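Local coordinates for RagB/SusD domain protein (Flavobacterium johnsoniae, PDB 5J90) that binds chitin as a SusD homolog and probably serves as an outer-membrane lipoprotein in the chitin-utilisation system of its bacterium, at residues T205-L210 with E227-Q232; S285-S290 with A427-G432. One frame throughout, in Å; residues are numbered along the deposited sequence.

Contact 1 (T205-L210 with E227-Q232)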
ATOM      1  N   THR A 205     -10.710   5.372  23.875  1.00  7.61           N
ATOM      2  CA  THR A 205     -10.215   4.033  23.586  1.00  7.05           C
ATOM      3  C   THR A 205     -10.412   3.697  22.101  1.00  7.55           C
ATOM      4  O   THR A 205      -9.558   3.069  21.475  1.00  8.00           O
ATOM      5  CB  THR A 205     -10.909   2.982  24.470  1.00  7.90           C
ATOM      6  OG1 THR A 205     -10.866   3.417  25.835  1.00  8.93           O
ATOM      7  CG2 THR A 205     -10.195   1.639  24.367  1.00 10.49           C
ATOM      8  N   LEU A 206     -11.531   4.147  21.540  1.00  7.66           N
ATOM      9  CA  LEU A 206     -11.791   4.002  20.109  1.00  8.63           C
ATOM     10  C   LEU A 206     -10.743   4.779  19.305  1.00  8.17           C
ATOM     11  O   LEU A 206     -10.236   4.269  18.296  1.00  7.84           O
ATOM     12  CB  LEU A 206     -13.208   4.491  19.797  1.00  9.20           C
ATOM     13  CG  LEU A 206     -13.729   4.421  18.366  1.00  8.80           C
ATOM     14  CD1 LEU A 206     -13.526   3.045  17.765  1.00 10.64           C
ATOM     15  CD2 LEU A 206     -15.208   4.828  18.341  1.00  9.98           C
ATOM     16  N   ARG A 207     -10.394   5.990  19.753  1.00  7.35           N
ATOM     17  CA  ARG A 207      -9.304   6.726  19.115  1.00  7.20           C
ATOM     18  C   ARG A 207      -8.008   5.908  19.124  1.00  7.88           C
ATOM     19  O   ARG A 207      -7.296   5.855  18.128  1.00  7.75           O
ATOM     20  CB  ARG A 207      -9.051   8.073  19.805  1.00  8.18           C
ATOM     21  CG  ARG A 207      -7.946   8.875  19.105  1.00  7.49           C
ATOM     22  CD  ARG A 207      -7.479  10.116  19.888  1.00  8.24           C
ATOM     23  NE  ARG A 207      -8.593  10.949  20.323  1.00  8.56           N
ATOM     24  CZ  ARG A 207      -9.309  11.746  19.536  1.00  8.82           C
ATOM     25  NH1 ARG A 207      -9.043  11.846  18.235  1.00  9.67           N
ATOM     26  NH2 ARG A 207     -10.321  12.438  20.060  1.00  9.56           N
ATOM     27  N   LEU A 208      -7.699   5.282  20.256  1.00  7.86           N
ATOM     28  CA  LEU A 208      -6.495   4.470  20.354  1.00  7.89           C
ATOM     29  C   LEU A 208      -6.513   3.291  19.381  1.00  7.21           C
ATOM     30  O   LEU A 208      -5.496   2.997  18.734  1.00  7.77           O
ATOM     31  CB  LEU A 208      -6.285   4.001  21.806  1.00  8.12           C
ATOM     32  CG  LEU A 208      -5.042   3.153  22.100  1.00  7.83           C
ATOM     33  CD1 LEU A 208      -3.753   3.907  21.750  1.00  9.35           C
ATOM     34  CD2 LEU A 208      -5.034   2.725  23.566  1.00  9.09           C
ATOM     35  N   ARG A 209      -7.663   2.627  19.251  1.00  6.59           N
ATOM     36  CA  ARG A 209      -7.816   1.568  18.260  1.00  7.64           C
ATOM     37  C   ARG A 209      -7.532   2.084  16.847  1.00  7.30           C
ATOM     38  O   ARG A 209      -6.779   1.464  16.090  1.00  7.17           O
ATOM     39  CB  ARG A 209      -9.230   0.974  18.331  1.00  7.70           C
ATOM     40  CG  ARG A 209      -9.521   0.009  17.182  1.00  8.09           C
ATOM     41  CD  ARG A 209     -10.992  -0.383  17.102  1.00  8.50           C
ATOM     42  NE  ARG A 209     -11.352  -1.370  18.123  1.00  8.29           N
ATOM     43  CZ  ARG A 209     -12.569  -1.884  18.243  1.00  8.21           C
ATOM     44  NH1 ARG A 209     -13.533  -1.495  17.418  1.00  9.39           N
ATOM     45  NH2 ARG A 209     -12.825  -2.780  19.191  1.00  8.49           N
ATOM     46  N   LEU A 210      -8.145   3.205  16.492  1.00  7.23           N
ATOM     47  CA  LEU A 210      -7.986   3.751  15.140  1.00  7.39           C
ATOM     48  C   LEU A 210      -6.551   4.223  14.892  1.00  6.86           C
ATOM     49  O   LEU A 210      -6.017   4.087  13.780  1.00  7.56           O
ATOM     50  CB  LEU A 210      -8.989   4.879  14.881  1.00  8.07           C
ATOM     51  CG  LEU A 210     -10.459   4.465  14.939  1.00 10.11           C
ATOM     52  CD1 LEU A 210     -11.356   5.675  14.709  1.00 13.20           C
ATOM     53  CD2 LEU A 210     -10.778   3.347  13.962  1.00 12.30           C
ATOM     54  N   GLU A 227      -1.292   8.774  21.549  1.00  9.14           N
ATOM     55  CA  GLU A 227      -0.890   9.503  22.746  1.00 10.04           C
ATOM     56  C   GLU A 227      -1.987  10.452  23.243  1.00  9.14           C
ATOM     57  O   GLU A 227      -2.183  10.582  24.447  1.00  9.82           O
ATOM     58  CB  GLU A 227       0.467  10.189  22.536  1.00 10.43           C
ATOM     59  CG  GLU A 227       1.575   9.150  22.455  1.00 10.55           C
ATOM     60  CD  GLU A 227       2.966   9.712  22.293  1.00 11.59           C
ATOM     61  OE1 GLU A 227       3.111  10.836  21.769  1.00 14.28           O
ATOM     62  OE2 GLU A 227       3.913   9.002  22.679  1.00 11.35           O
ATOM     63  N   LYS A 228      -2.733  11.074  22.328  1.00  9.43           N
ATOM     64  CA  LYS A 228      -3.892  11.888  22.708  1.00  9.89           C
ATOM     65  C   LYS A 228      -4.919  11.073  23.507  1.00 10.30           C
ATOM     66  O   LYS A 228      -5.458  11.545  24.512  1.00 10.29           O
ATOM     67  CB  LYS A 228      -4.586  12.470  21.465  1.00 11.16           C
ATOM     68  CG  LYS A 228      -3.970  13.731  20.898  1.00 15.58           C
ATOM     69  CD  LYS A 228      -4.577  14.100  19.526  1.00 13.81           C
ATOM     70  CE  LYS A 228      -6.083  14.263  19.581  1.00 14.03           C
ATOM     71  NZ  LYS A 228      -6.625  14.544  18.205  1.00 12.46           N
ATOM     72  N   ALA A 229      -5.187   9.854  23.049  1.00  9.55           N
ATOM     73  CA  ALA A 229      -6.178   8.991  23.696  1.00  9.28           C
ATOM     74  C   ALA A 229      -5.840   8.766  25.162  1.00 10.96           C
ATOM     75  O   ALA A 229      -6.708   8.854  26.044  1.00 11.70           O
ATOM     76  CB  ALA A 229      -6.274   7.650  22.960  1.00 10.36           C
ATOM     77  N   VAL A 230      -4.567   8.482  25.415  1.00  9.56           N
ATOM     78  CA  VAL A 230      -4.096   8.154  26.751  1.00 10.86           C
ATOM     79  C   VAL A 230      -3.974   9.415  27.606  1.00 11.02           C
ATOM     80  O   VAL A 230      -4.227   9.386  28.815  1.00 12.44           O
ATOM     81  CB  VAL A 230      -2.750   7.392  26.664  1.00 11.19           C
ATOM     82  CG1 VAL A 230      -2.099   7.261  28.036  1.00 13.54           C
ATOM     83  CG2 VAL A 230      -2.975   6.025  26.042  1.00 11.48           C
ATOM     84  N   ALA A 231      -3.631  10.529  26.971  1.00  9.11           N
ATOM     85  CA  ALA A 231      -3.394  11.792  27.678  1.00 10.46           C
ATOM     86  C   ALA A 231      -4.669  12.505  28.131  1.00 11.84           C
ATOM     87  O   ALA A 231      -4.626  13.345  29.042  1.00 11.84           O
ATOM     88  CB  ALA A 231      -2.557  12.733  26.807  1.00 11.30           C
ATOM     89  N   GLN A 232      -5.797  12.204  27.487  1.00 10.40           N
ATOM     90  CA  GLN A 232      -7.060  12.845  27.829  1.00 10.45           C
ATOM     91  C   GLN A 232      -7.350  12.587  29.304  1.00 10.49           C
ATOM     92  O   GLN A 232      -6.993  11.537  29.834  1.00 10.81           O
ATOM     93  CB  GLN A 232      -8.189  12.304  26.935  1.00 10.85           C
ATOM     94  CG  GLN A 232      -9.360  13.258  26.724  1.00 11.32           C
ATOM     95  CD  GLN A 232     -10.408  13.212  27.829  1.00 10.97           C
ATOM     96  OE1 GLN A 232     -10.585  12.199  28.504  1.00 10.45           O
ATOM     97  NE2 GLN A 232     -11.116  14.326  28.008  1.00 13.02           N
TER
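Arg-207 and Lys-228 meet between two antiparallel helices, 196-213 and 219-231, which form a helical hairpin in the alpha-helical, TPR-related SusD fold. Over the two short segments the axes approach to 8.1 Å and run at 161° to one another. The two long side chains cross obliquely. Both bend at their third torsion (chi3 -50° in Arg-207 and 57° in Lys-228), and the lysine's last two atoms come over one face of the guanidinium, CE standing 3.9 Å above that plane, toward its rim. Arg-207 NH1 and Lys-228 NZ are 3.6 Å apart, a closeness explained by the acids they share: both atoms form salt bridges to Glu-225, while Lys-228 NZ and Arg-207 NH2 both bridge to Asp-166 on helix 154-177. The shared Asp-166 thus ties the hairpin to a third helix, and the gathered carboxylates probably offset the two positive charges. Nearer the backbones, Arg-207 CD rests 3.9 Å from Ala-229 N and 4.0 Å from Lys-228 CB. Replacing Arg-207 with a methionine would probably leave Asp-166 and Glu-225 each short of one cationic mate and deprive the end of Lys-228 of the flat group beneath it. One residue on, Leu-208 faces Ala-229, and their CA atoms come within 5.6 Å of each other, a spacing that the small methyl permits. Beyond CB, Leu-208 goes on to touch Leu-338 and Arg-339 of helix 332-344. Ala-229 CB itself sits 3.8 Å from Leu-208 CB and 3.9 Å from Leu-208 N.

Contact 2 (S285-S290 with A427-G432)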
ATOM      1  N   SER A 285     -16.508 -21.152  28.278  1.00 15.44           N
ATOM      2  CA  SER A 285     -17.616 -20.238  28.035  1.00 15.89           C
ATOM      3  C   SER A 285     -17.660 -19.788  26.575  1.00 12.62           C
ATOM      4  O   SER A 285     -18.714 -19.399  26.085  1.00 13.76           O
ATOM      5  CB  SER A 285     -17.582 -19.036  28.976  1.00 18.02           C
ATOM      6  OG  SER A 285     -16.423 -18.244  28.780  1.00 17.84           O
ATOM      7  N   TYR A 286     -16.527 -19.862  25.881  1.00 13.74           N
ATOM      8  CA  TYR A 286     -16.489 -19.480  24.470  1.00 12.30           C
ATOM      9  C   TYR A 286     -17.215 -20.495  23.593  1.00 11.45           C
ATOM     10  O   TYR A 286     -17.869 -20.124  22.611  1.00 11.40           O
ATOM     11  CB  TYR A 286     -15.044 -19.347  23.960  1.00 11.75           C
ATOM     12  CG  TYR A 286     -14.310 -18.080  24.354  1.00 10.73           C
ATOM     13  CD1 TYR A 286     -14.789 -17.240  25.353  1.00 12.63           C
ATOM     14  CD2 TYR A 286     -13.128 -17.735  23.715  1.00 11.23           C
ATOM     15  CE1 TYR A 286     -14.107 -16.078  25.703  1.00 12.09           C
ATOM     16  CE2 TYR A 286     -12.438 -16.587  24.064  1.00 11.09           C
ATOM     17  CZ  TYR A 286     -12.932 -15.760  25.046  1.00 10.54           C
ATOM     18  OH  TYR A 286     -12.257 -14.612  25.393  1.00 11.64           O
ATOM     19  N   PHE A 287     -17.085 -21.777  23.952  1.00 13.89           N
ATOM     20  CA  PHE A 287     -17.578 -22.880  23.131  1.00 11.92           C
ATOM     21  C   PHE A 287     -18.267 -23.947  23.969  1.00 13.35           C
ATOM     22  O   PHE A 287     -18.035 -24.043  25.168  1.00 13.52           O
ATOM     23  CB  PHE A 287     -16.420 -23.500  22.352  1.00 12.46           C
ATOM     24  CG  PHE A 287     -15.664 -22.497  21.527  1.00 11.35           C
ATOM     25  CD1 PHE A 287     -16.251 -21.945  20.408  1.00 12.56           C
ATOM     26  CD2 PHE A 287     -14.391 -22.090  21.887  1.00 12.77           C
ATOM     27  CE1 PHE A 287     -15.584 -21.000  19.641  1.00 11.46           C
ATOM     28  CE2 PHE A 287     -13.707 -21.141  21.132  1.00 12.59           C
ATOM     29  CZ  PHE A 287     -14.306 -20.597  20.006  1.00 12.58           C
ATOM     30  N   ASP A 288     -19.129 -24.726  23.326  1.00 11.96           N
ATOM     31  CA  ASP A 288     -19.745 -25.888  23.962  1.00 12.35           C
ATOM     32  C   ASP A 288     -18.982 -27.138  23.555  1.00 15.73           C
ATOM     33  O   ASP A 288     -18.424 -27.216  22.462  1.00 13.80           O
ATOM     34  CB  ASP A 288     -21.207 -26.043  23.523  1.00 14.96           C
ATOM     35  CG  ASP A 288     -22.107 -24.935  24.035  1.00 13.42           C
ATOM     36  OD1 ASP A 288     -21.823 -24.355  25.104  1.00 14.77           O
ATOM     37  OD2 ASP A 288     -23.122 -24.650  23.365  1.00 18.74           O
ATOM     38  N   THR A 289     -18.968 -28.142  24.425  1.00 15.96           N
ATOM     39  CA  THR A 289     -18.385 -29.416  24.027  1.00 16.09           C
ATOM     40  C   THR A 289     -19.184 -30.033  22.879  1.00 13.09           C
ATOM     41  O   THR A 289     -20.392 -29.808  22.750  1.00 14.60           O
ATOM     42  CB  THR A 289     -18.276 -30.409  25.208  1.00 17.89           C
ATOM     43  OG1 THR A 289     -19.564 -30.586  25.812  1.00 18.60           O
ATOM     44  CG2 THR A 289     -17.309 -29.877  26.247  1.00 18.01           C
ATOM     45  N   SER A 290     -18.485 -30.800  22.053  1.00 15.35           N
ATOM     46  CA  SER A 290     -19.023 -31.361  20.816  1.00 14.42           C
ATOM     47  C   SER A 290     -20.062 -32.458  21.062  1.00 14.49           C
ATOM     48  O   SER A 290     -19.905 -33.263  21.981  1.00 19.69           O
ATOM     49  CB  SER A 290     -17.865 -31.929  19.988  1.00 17.30           C
ATOM     50  OG  SER A 290     -18.323 -32.668  18.870  1.00 18.69           O
ATOM     51  N   ALA A 427      -9.036 -12.563  23.717  1.00  8.82           N
ATOM     52  CA  ALA A 427      -9.902 -11.730  24.545  1.00  9.14           C
ATOM     53  C   ALA A 427     -11.102 -11.152  23.793  1.00 10.30           C
ATOM     54  O   ALA A 427     -12.158 -10.926  24.391  1.00 10.42           O
ATOM     55  CB  ALA A 427      -9.089 -10.609  25.204  1.00  9.72           C
ATOM     56  N   GLY A 428     -10.944 -10.899  22.490  1.00  8.95           N
ATOM     57  CA  GLY A 428     -11.975 -10.211  21.728  1.00  9.58           C
ATOM     58  C   GLY A 428     -13.075 -11.098  21.172  1.00 10.08           C
ATOM     59  O   GLY A 428     -14.027 -10.582  20.600  1.00 10.61           O
ATOM     60  N   PHE A 429     -12.954 -12.416  21.341  1.00  9.72           N
ATOM     61  CA  PHE A 429     -13.979 -13.340  20.870  1.00  9.59           C
ATOM     62  C   PHE A 429     -15.317 -12.953  21.499  1.00 12.03           C
ATOM     63  O   PHE A 429     -15.358 -12.613  22.686  1.00 12.46           O
ATOM     64  CB  PHE A 429     -13.594 -14.772  21.259  1.00 10.97           C
ATOM     65  CG  PHE A 429     -14.579 -15.808  20.795  1.00 10.51           C
ATOM     66  CD1 PHE A 429     -15.580 -16.261  21.650  1.00 11.18           C
ATOM     67  CD2 PHE A 429     -14.511 -16.325  19.511  1.00 10.58           C
ATOM     68  CE1 PHE A 429     -16.497 -17.208  21.227  1.00 11.28           C
ATOM     69  CE2 PHE A 429     -15.430 -17.274  19.082  1.00 10.42           C
ATOM     70  CZ  PHE A 429     -16.424 -17.713  19.947  1.00 12.12           C
ATOM     71  N   PRO A 430     -16.422 -13.007  20.724  1.00 11.15           N
ATOM     72  CA  PRO A 430     -16.610 -13.481  19.347  1.00 11.93           C
ATOM     73  C   PRO A 430     -16.666 -12.360  18.292  1.00 12.03           C
ATOM     74  O   PRO A 430     -17.242 -12.559  17.216  1.00 10.78           O
ATOM     75  CB  PRO A 430     -17.984 -14.149  19.431  1.00 12.37           C
ATOM     76  CG  PRO A 430     -18.740 -13.230  20.337  1.00 12.41           C
ATOM     77  CD  PRO A 430     -17.722 -12.711  21.356  1.00 13.62           C
ATOM     78  N   GLU A 431     -16.086 -11.201  18.588  1.00 10.77           N
ATOM     79  CA  GLU A 431     -16.201 -10.044  17.687  1.00  9.47           C
ATOM     80  C   GLU A 431     -15.173 -10.088  16.535  1.00 10.37           C
ATOM     81  O   GLU A 431     -14.086  -9.506  16.598  1.00  9.86           O
ATOM     82  CB  GLU A 431     -16.108  -8.741  18.489  1.00 10.92           C
ATOM     83  CG  GLU A 431     -16.836  -7.556  17.859  1.00 10.85           C
ATOM     84  CD  GLU A 431     -16.296  -7.208  16.481  1.00 10.04           C
ATOM     85  OE1 GLU A 431     -15.288  -6.467  16.397  1.00  9.90           O
ATOM     86  OE2 GLU A 431     -16.865  -7.687  15.479  1.00 10.58           O
ATOM     87  N   GLY A 432     -15.546 -10.780  15.472  1.00 10.90           N
ATOM     88  CA  GLY A 432     -14.612 -11.092  14.409  1.00  9.81           C
ATOM     89  C   GLY A 432     -14.093  -9.928  13.587  1.00  9.13           C
ATOM     90  O   GLY A 432     -13.008 -10.032  13.026  1.00  9.08           O
TER
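Two backbone carbonyls, Ala-427 O and Phe-429 O, hydrogen-bond to NH2 of Arg-368 beside the side chain of Tyr-286, which stacks on Phe-429. The three rings of Tyr-286, Phe-287 and Phe-429 make a buried aromatic cluster where the ends of helices 283-286 and 413-428 meet in the SusD fold. At the far end of the tyrosine, the hydroxyl bonds to Ile-426 O, and OH also lies 3.8 Å from Ala-427 CA. This ties the ring by its tip to the C-terminal turn of helix 413-428. The Tyr-286 and Phe-429 rings form an offset stack, their centroids 4.7 Å apart and their planes inclined by 25°. The two side chains run in opposite directions, and Phe-429 puts CD1 over one face of the tyrosine, toward the rim, 3.5 Å from CG of Tyr-286. Because Phe-429 holds its CG anti to the backbone N (chi1 -179°), the ring reaches out along Tyr-286 as far as the backbone, where CE1 stands 3.5 Å from Tyr-286 O. Its tip meets Phe-287 obliquely, CZ approaching Phe-287 CE1 to 3.4 Å with the planes at 54°. Met-271 of helix 269-277 touches both phenylalanines. Past the cluster the chain turns into helix 432-442, with Glu-431 as N-cap: its carboxylate accepts Gln-433 N and Glu-434 N, and OE2 also bonds to Gln-53. The bend begins at the cis peptide between Phe-429 and Pro-430, which lays Pro-430 CB 3.7 Å above the centre of the Phe-429 ring.

Contact 1 closes before contact 2 opens along the chain, and their centres lie 27 Å apart. The one joins segments only 17 residues apart in sequence, on two successive helices; the other brings together segments separated by 137 residues. They do not touch, but nearest atoms come to about 5 Å, between the guanidinium of Arg-209 and the carboxylate of Glu-431. Arg-209 is engaged by Glu-334 instead, and Glu-431 by the start of its own helix. Successive helices border both: contact 1 packs on helix 332-344, contact 2 on helix 353-368. Neither contact includes a bound sugar, so the geometry assigns neither a direct part in chitin binding.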